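Haloacid dehalogenase-like hydrolase (Salmonella enterica subsp. enterica serovar Typhi, PDB 4EZE) probably hydrolyses O-phosphoserine to serine and phosphate, a magnesium-dependent reaction that forms the last step of L-serine biosynthesis. Local coordinates at residues 104-109 with 264-269; 100-105 with 310-315. All coordinates share one frame; numbering follows the deposited sequence.

Interaction 1 (104-109 with 264-269)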
loop_
_atom_site.group_PDB
_atom_site.type_symbol
_atom_site.label_atom_id
_atom_site.label_comp_id
_atom_site.label_asym_id
_atom_site.label_seq_id
_atom_site.Cartn_x
_atom_site.Cartn_y
_atom_site.Cartn_z
ATOM N N PRO A 104 12.954 15.102 5.368
ATOM C CA PRO A 104 12.587 14.816 6.736
ATOM C C PRO A 104 11.651 13.590 6.839
ATOM O O PRO A 104 11.087 13.148 5.835
ATOM C CB PRO A 104 11.844 16.088 7.147
ATOM C CG PRO A 104 11.275 16.633 5.866
ATOM C CD PRO A 104 11.999 16.006 4.709
ATOM N N LEU A 105 11.489 13.058 8.048
ATOM C CA LEU A 105 10.559 11.973 8.298
ATOM C C LEU A 105 9.147 12.532 8.251
ATOM O O LEU A 105 8.907 13.627 8.723
ATOM C CB LEU A 105 10.826 11.357 9.669
ATOM C CG LEU A 105 10.182 9.993 9.909
ATOM C CD1 LEU A 105 10.882 8.912 9.095
ATOM C CD2 LEU A 105 10.206 9.637 11.383
ATOM N N PRO A 106 8.203 11.772 7.681
ATOM C CA PRO A 106 6.828 12.219 7.656
ATOM C C PRO A 106 6.297 12.310 9.067
ATOM O O PRO A 106 6.711 11.531 9.941
ATOM C CB PRO A 106 6.105 11.090 6.907
ATOM C CG PRO A 106 7.176 10.419 6.129
ATOM C CD PRO A 106 8.358 10.460 7.044
ATOM N N ALA A 107 5.386 13.246 9.311
ATOM C CA ALA A 107 4.872 13.418 10.665
ATOM C C ALA A 107 3.543 14.168 10.674
ATOM O O ALA A 107 3.335 15.069 9.856
ATOM C CB ALA A 107 5.916 14.124 11.527
ATOM N N ASN A 108 2.649 13.764 11.585
ATOM C CA ASN A 108 1.285 14.320 11.698
ATOM C C ASN A 108 0.633 14.464 10.346
ATOM O O ASN A 108 0.091 15.519 10.017
ATOM C CB ASN A 108 1.294 15.672 12.418
ATOM C CG ASN A 108 2.016 15.607 13.749
ATOM O OD1 ASN A 108 3.092 16.191 13.915
ATOM N ND2 ASN A 108 1.449 14.868 14.692
ATOM N N GLY A 109 0.699 13.399 9.553
ATOM C CA GLY A 109 0.232 13.464 8.178
ATOM C C GLY A 109 -0.918 12.532 7.886
ATOM O O GLY A 109 -1.764 12.258 8.751
ATOM N N ASN A 264 4.428 14.902 4.092
ATOM C CA ASN A 264 3.900 14.207 5.273
ATOM C C ASN A 264 2.812 13.230 4.871
ATOM O O ASN A 264 2.073 12.690 5.719
ATOM C CB ASN A 264 3.376 15.209 6.289
ATOM C CG ASN A 264 4.482 15.996 6.933
ATOM O OD1 ASN A 264 5.436 15.427 7.444
ATOM N ND2 ASN A 264 4.368 17.308 6.901
ATOM N N ILE A 265 2.691 13.044 3.560
ATOM C CA ILE A 265 1.733 12.087 3.005
ATOM C C ILE A 265 2.407 10.752 2.696
ATOM O O ILE A 265 3.308 10.672 1.857
ATOM C CB ILE A 265 1.126 12.626 1.716
ATOM C CG1 ILE A 265 0.376 13.923 1.990
ATOM C CG2 ILE A 265 0.177 11.613 1.077
ATOM C CD1 ILE A 265 -0.201 14.534 0.733
ATOM N N ILE A 266 1.972 9.711 3.388
ATOM C CA ILE A 266 2.343 8.341 3.047
ATOM C C ILE A 266 1.150 7.642 2.331
ATOM O O ILE A 266 0.013 7.677 2.820
ATOM C CB ILE A 266 2.714 7.576 4.320
ATOM C CG1 ILE A 266 3.953 8.178 4.987
ATOM C CG2 ILE A 266 2.907 6.099 4.043
ATOM C CD1 ILE A 266 4.076 7.743 6.431
ATOM N N ALA A 267 1.415 7.029 1.173
ATOM C CA ALA A 267 0.432 6.236 0.412
ATOM C C ALA A 267 1.017 4.860 0.112
ATOM O O ALA A 267 2.201 4.750 -0.187
ATOM C CB ALA A 267 0.083 6.933 -0.888
ATOM N N CYS A 268 0.195 3.818 0.198
ATOM C CA CYS A 268 0.643 2.429 -0.009
ATOM C C CYS A 268 -0.236 1.781 -1.072
ATOM O O CYS A 268 -1.447 1.957 -1.057
ATOM C CB CYS A 268 0.434 1.605 1.258
ATOM S SG CYS A 268 1.154 2.286 2.762
ATOM N N GLY A 269 0.353 1.015 -1.981
ATOM C CA GLY A 269 -0.425 0.357 -3.034
ATOM C C GLY A 269 0.390 -0.748 -3.674
ATOM O O GLY A 269 1.599 -0.840 -3.453
#

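Interaction 2 (100-105 with 310-315)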
loop_
_atom_site.group_PDB
_atom_site.type_symbol
_atom_site.label_atom_id
_atom_site.label_comp_id
_atom_site.label_asym_id
_atom_site.label_seq_id
_atom_site.Cartn_x
_atom_site.Cartn_y
_atom_site.Cartn_z
ATOM N N ILE A 100 15.211 3.188 3.419
ATOM C CA ILE A 100 16.063 4.347 3.527
ATOM C C ILE A 100 15.239 5.407 4.221
ATOM O O ILE A 100 14.249 5.885 3.687
ATOM C CB ILE A 100 16.523 4.841 2.159
ATOM C CG1 ILE A 100 17.536 3.854 1.570
ATOM C CG2 ILE A 100 17.160 6.216 2.285
ATOM C CD1 ILE A 100 17.714 4.049 0.079
ATOM N N LYS A 101 15.633 5.748 5.438
ATOM C CA LYS A 101 14.870 6.706 6.223
ATOM C C LYS A 101 14.668 8.020 5.472
ATOM O O LYS A 101 15.615 8.663 5.043
ATOM C CB LYS A 101 15.548 6.943 7.559
ATOM C CG LYS A 101 14.820 7.919 8.464
ATOM C CD LYS A 101 15.502 7.964 9.826
ATOM C CE LYS A 101 14.913 9.025 10.738
ATOM N NZ LYS A 101 15.387 8.823 12.137
ATOM N N PRO A 102 13.407 8.411 5.285
ATOM C CA PRO A 102 13.162 9.670 4.625
ATOM C C PRO A 102 13.635 10.859 5.485
ATOM O O PRO A 102 13.648 10.769 6.703
ATOM C CB PRO A 102 11.635 9.687 4.471
ATOM C CG PRO A 102 11.183 8.282 4.689
ATOM C CD PRO A 102 12.167 7.711 5.653
ATOM N N GLN A 103 14.027 11.952 4.844
ATOM C CA GLN A 103 14.402 13.174 5.544
ATOM C C GLN A 103 13.868 14.359 4.758
ATOM O O GLN A 103 14.227 14.579 3.615
ATOM C CB GLN A 103 15.919 13.262 5.745
ATOM C CG GLN A 103 16.376 12.730 7.096
ATOM C CD GLN A 103 17.675 11.940 7.015
ATOM O OE1 GLN A 103 18.491 12.160 6.117
ATOM N NE2 GLN A 103 17.868 11.007 7.955
ATOM N N PRO A 104 12.954 15.102 5.368
ATOM C CA PRO A 104 12.587 14.816 6.736
ATOM C C PRO A 104 11.651 13.590 6.839
ATOM O O PRO A 104 11.087 13.148 5.835
ATOM C CB PRO A 104 11.844 16.088 7.147
ATOM C CG PRO A 104 11.275 16.633 5.866
ATOM C CD PRO A 104 11.999 16.006 4.709
ATOM N N LEU A 105 11.489 13.058 8.048
ATOM C CA LEU A 105 10.559 11.973 8.298
ATOM C C LEU A 105 9.147 12.532 8.251
ATOM O O LEU A 105 8.907 13.627 8.723
ATOM C CB LEU A 105 10.826 11.357 9.669
ATOM C CG LEU A 105 10.182 9.993 9.909
ATOM C CD1 LEU A 105 10.882 8.912 9.095
ATOM C CD2 LEU A 105 10.206 9.637 11.383
ATOM N N LEU A 310 6.312 1.251 10.722
ATOM C CA LEU A 310 6.965 1.933 11.838
ATOM C C LEU A 310 8.196 2.730 11.402
ATOM O O LEU A 310 8.372 3.880 11.820
ATOM C CB LEU A 310 7.376 0.944 12.917
ATOM C CG LEU A 310 7.757 1.690 14.199
ATOM C CD1 LEU A 310 6.519 2.348 14.769
ATOM C CD2 LEU A 310 8.366 0.741 15.202
ATOM N N PHE A 311 9.056 2.117 10.582
ATOM C CA PHE A 311 10.330 2.754 10.186
ATOM C C PHE A 311 10.174 4.064 9.444
ATOM O O PHE A 311 11.127 4.810 9.266
ATOM C CB PHE A 311 11.221 1.781 9.409
ATOM C CG PHE A 311 11.633 0.615 10.235
ATOM C CD1 PHE A 311 10.914 -0.574 10.173
ATOM C CD2 PHE A 311 12.663 0.740 11.161
ATOM C CE1 PHE A 311 11.252 -1.650 10.973
ATOM C CE2 PHE A 311 13.018 -0.334 11.966
ATOM C CZ PHE A 311 12.314 -1.530 11.876
ATOM N N LEU A 312 8.963 4.354 9.012
ATOM C CA LEU A 312 8.774 5.553 8.258
ATOM C C LEU A 312 8.011 6.594 9.079
ATOM O O LEU A 312 7.719 7.667 8.578
ATOM C CB LEU A 312 8.013 5.251 6.972
ATOM C CG LEU A 312 8.585 4.166 6.058
ATOM C CD1 LEU A 312 7.490 3.753 5.095
ATOM C CD2 LEU A 312 9.794 4.619 5.280
ATOM N N ILE A 313 7.675 6.287 10.327
ATOM C CA ILE A 313 6.932 7.268 11.116
ATOM C C ILE A 313 7.460 7.472 12.529
ATOM O O ILE A 313 7.114 8.461 13.174
ATOM C CB ILE A 313 5.428 6.954 11.163
ATOM C CG1 ILE A 313 5.173 5.671 11.944
ATOM C CG2 ILE A 313 4.871 6.842 9.748
ATOM C CD1 ILE A 313 3.695 5.425 12.152
ATOM N N GLU A 314 8.291 6.545 12.998
ATOM C CA GLU A 314 8.926 6.642 14.326
ATOM C C GLU A 314 10.385 7.086 14.165
ATOM O O GLU A 314 11.157 6.440 13.468
ATOM C CB GLU A 314 8.869 5.297 15.059
ATOM C CG GLU A 314 9.589 5.284 16.408
ATOM C CD GLU A 314 9.280 6.540 17.233
ATOM O OE1 GLU A 314 8.114 6.737 17.629
ATOM O OE2 GLU A 314 10.197 7.341 17.491
ATOM N N ASP A 315 10.754 8.197 14.792
ATOM C CA ASP A 315 12.074 8.786 14.596
ATOM C C ASP A 315 13.087 8.107 15.509
ATOM O O ASP A 315 14.281 8.055 15.213
ATOM C CB ASP A 315 12.011 10.281 14.895
ATOM C CG ASP A 315 13.300 10.998 14.579
ATOM O OD1 ASP A 315 13.740 10.977 13.405
ATOM O OD2 ASP A 315 13.865 11.611 15.508
HETATM O O HOH W 1 16.507 6.927 13.208
#

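Interaction 1 (104-109 with 264-269)
The carboxamide of N264 lies over the backbone of A107, with OD1 accepting a hydrogen bond from A107 N at 2.9 Å. The bond is bent, 145° at the hydrogen. Its donor is tilted 37° above the carbonyl plane, off the lone-pair directions. With CG of N264 anti to its own carbonyl carbon (chi1 -70°), the amide is carried back beside its backbone N and onto the loop. The same turn sets N264 CG 3.3 Å from A107 O, while N264 OD1 also comes within 3.2 Å of that oxygen; these two oxygens are both acceptors and form no bond. Farther along, G109 passes close enough for a CA-H...O contact, nearly straight at the hydrogen, with G109 CA 3.2 Å from N264 O.

On the strand side of this bond, P106 and I266 cross at about a right angle, P106 CB standing 3.9 Å from I266 CD1. T283 on the next strand touches both side chains.

Directly after G109 the chain enters strand 110-113, which pairs in parallel with 265-269 through backbone bonds of N264 and I266 to I110, and of I266 to A112. These are neighbouring strands of the parallel HAD sheet, and the first leads to D114, the predicted nucleophile. The chemistry implies a modest hold of loop on strand: one bent amide-to-backbone bond with a close oxygen pair beside it, and a small apolar contact between P106 and I266.

Interaction 2 (100-105 with 310-315)
K101 reaches D315 with a fully stretched chain, CG anti to the backbone N (chi1 -179°), and its ammonium forms a salt bridge from NZ to D315 OD1 at 3.0 Å. The approach is from above the carboxylate, 52° out of its plane. K101 NZ has a second, weak bond to D315 O at 3.4 Å; a water beside both groups also donates to D315 O, although its very short distance to the lysine makes its exact position doubtful.

Next to the ion pair, L105 packs against the backbone of the turn: CD1 is 3.4 Å from L312 O, and CD2 lies 3.7 Å from I313 C. P102 CD meets L312 CD2 at 3.9 Å, the two side chains crossing at about a right angle. The turn holds its own shape, since L310 O accepts from both I313 N and E314 N, at 2.9 Å each. E314 looks elsewhere, its OE1 paired with K194 and its OE2 with E316 N.

F311, packed against Y27 and Y69, ties this C-terminal segment to the antiparallel sheet. The contact thus joins the interdomain linker to the chain's end through apolar packing, with one salt bridge at an exposed aspartate, where solvent would probably weaken the charge attraction.

Both contacts use the connection between the antiparallel sheet and the parallel HAD sheet, and they share P104 and L105; their centres lie about 9 Å apart. Interaction 1 belongs to the start of the central strands, and its single polar bond is neutral, amide to backbone. Interaction 2 sits farther from the chain's centre, away from the annotated sites, and binds the linker to the C-terminal segment with opposite charges at its exposed edge. Each is only partly buried. They meet where P106 CD packs 3.2 Å from the carbonyl oxygen L312 O, and I266 CD1 lies 3.5 Å from I313 CG2, so linker, strand 265-269 and C-terminal turn pack together.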